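PDB 3FDI: cytidylate kinase-like family protein from Eubacterium ventriosum, which is of unknown function but belongs to a cytidylate kinase-like family of the P-loop NTPase clan, and so probably binds nucleotide and may transfer phosphate. Local coordinates for residues G105-E110 against N161-S166. Residues are numbered along the deposited sequence; the frame is centred on the assembly and turned at random.
Sequences GRCAEE and NFYCES. With SO4 (sulfate ion), chain F.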
# COMPACT_ATOMS: atom_id res chain seq x y z
N GLY B 105 20.93 -2.83 5.05
CA GLY B 105 19.71 -3.27 5.65
C GLY B 105 19.61 -2.79 7.07
O GLY B 105 20.12 -1.70 7.39
N ARG B 106 18.94 -3.60 7.90
CA ARG B 106 18.84 -3.37 9.34
C ARG B 106 18.17 -2.05 9.75
O ARG B 106 18.43 -1.52 10.84
CB ARG B 106 20.24 -3.49 9.97
CG ARG B 106 20.97 -4.86 9.71
CD ARG B 106 20.37 -6.00 10.56
NE ARG B 106 19.28 -6.65 9.89
CZ ARG B 106 18.49 -7.59 10.41
NH1 ARG B 106 18.66 -8.01 11.66
NH2 ARG B 106 17.51 -8.11 9.66
N CYS B 107 17.30 -1.53 8.91
CA CYS B 107 16.59 -0.30 9.14
C CYS B 107 17.53 0.87 9.35
O CYS B 107 17.16 1.85 10.00
CB CYS B 107 15.67 -0.45 10.34
SG CYS B 107 14.47 -1.80 10.09
N ALA B 108 18.75 0.80 8.81
CA ALA B 108 19.75 1.77 9.23
C ALA B 108 19.38 3.20 8.84
O ALA B 108 19.66 4.11 9.60
CB ALA B 108 21.15 1.40 8.77
N GLU B 109 18.76 3.41 7.67
CA GLU B 109 18.41 4.77 7.26
C GLU B 109 17.40 5.39 8.25
O GLU B 109 17.45 6.59 8.50
CB GLU B 109 17.90 4.86 5.82
CG GLU B 109 16.41 4.62 5.60
CD GLU B 109 15.91 3.26 6.01
OE1 GLU B 109 16.71 2.25 6.23
OE2 GLU B 109 14.67 3.18 6.17
N GLU B 110 16.54 4.56 8.84
CA GLU B 110 15.58 5.03 9.84
C GLU B 110 16.25 5.32 11.17
O GLU B 110 16.03 6.40 11.75
CB GLU B 110 14.44 4.05 10.02
CG GLU B 110 13.39 4.46 11.02
CD GLU B 110 12.62 5.75 10.66
OE1 GLU B 110 12.57 6.15 9.47
OE2 GLU B 110 12.05 6.37 11.60
N ASN B 161 9.16 -2.65 7.15
CA ASN B 161 7.89 -1.91 7.35
C ASN B 161 7.27 -2.23 8.70
O ASN B 161 6.36 -1.55 9.18
CB ASN B 161 6.87 -2.14 6.21
CG ASN B 161 7.39 -1.62 4.82
OD1 ASN B 161 8.44 -0.94 4.73
ND2 ASN B 161 6.65 -1.97 3.75
N PHE B 162 7.76 -3.30 9.32
CA PHE B 162 7.33 -3.54 10.67
C PHE B 162 7.97 -2.51 11.59
O PHE B 162 7.27 -1.93 12.41
CB PHE B 162 7.70 -4.93 11.15
CG PHE B 162 7.22 -5.20 12.58
CD1 PHE B 162 5.87 -5.30 12.86
CD2 PHE B 162 8.12 -5.29 13.62
CE1 PHE B 162 5.42 -5.56 14.14
CE2 PHE B 162 7.69 -5.53 14.93
CZ PHE B 162 6.34 -5.68 15.20
N TYR B 163 9.29 -2.29 11.49
CA TYR B 163 9.96 -1.40 12.45
C TYR B 163 9.92 0.08 12.09
O TYR B 163 10.05 0.92 12.98
CB TYR B 163 11.39 -1.80 12.70
CG TYR B 163 11.51 -3.08 13.43
CD1 TYR B 163 11.27 -3.14 14.80
CD2 TYR B 163 11.87 -4.25 12.78
CE1 TYR B 163 11.40 -4.34 15.49
CE2 TYR B 163 11.98 -5.44 13.45
CZ TYR B 163 11.76 -5.47 14.79
OH TYR B 163 11.87 -6.67 15.43
N CYS B 164 9.70 0.40 10.83
CA CYS B 164 9.69 1.77 10.38
C CYS B 164 8.31 2.15 9.92
O CYS B 164 7.48 1.26 9.62
CB CYS B 164 10.63 1.93 9.20
SG CYS B 164 12.28 1.18 9.38
N GLU B 165 8.06 3.44 9.84
CA GLU B 165 6.82 3.99 9.27
C GLU B 165 7.00 4.34 7.80
O GLU B 165 6.08 4.31 7.03
CB GLU B 165 6.42 5.25 10.03
CG GLU B 165 6.02 5.00 11.53
CD GLU B 165 5.71 6.31 12.27
OE1 GLU B 165 6.15 7.37 11.76
OE2 GLU B 165 5.03 6.30 13.34
N SER B 166 8.21 4.65 7.39
CA SER B 166 8.52 4.80 5.96
C SER B 166 8.47 3.42 5.25
O SER B 166 8.52 2.36 5.88
CB SER B 166 9.93 5.38 5.81
OG SER B 166 10.80 4.39 6.38
S SO4 F . 18.67 -7.38 6.27
O1 SO4 F . 19.12 -6.53 7.36
O2 SO4 F . 17.82 -6.51 5.44
O3 SO4 F . 19.79 -7.94 5.54
O4 SO4 F . 17.92 -8.52 6.86
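The backbones of C164, where the chain leaves helix 142-163, and E110, in helix 108-111, come closest, their CA atoms 6.8 Å apart, and no hydrogen bond links 105-110 to 161-166. Sulfur carries the contact. C164 SG packs against E110 CB at 3.6 Å and meets C107 SG at 3.8 Å; C107 SG also reaches Y163 CB. E110 swings CG away from its backbone N (chi1 -179°), which lays CB and CG along the C164 thiol, and P61 and K60 of helix 60-66 touch the same side chain. S166 OG, buried without a partner, sits 4.1 Å from E109 OE2, which is hydrogen-bonded to H160 instead. Strand 101-104 of the parallel sheet, a P-loop NTPase-type core, feeds a type I' turn from G105 to A108, with C107 as helix N-cap. At this turn R106 curls round a sulfate, probably from the crystallisation liquor: its backbone N bonds sulfate O1 at 3.0 Å, NE points at the same oxygen over a doubtfully short 2.5 Å, and NH2 bonds O4 at 2.9 Å. Without the guanidinium, as with an alanine here, the sulfate would probably be held less firmly and Q86 would probably lose its NH1 partner. R13 also grips this anion.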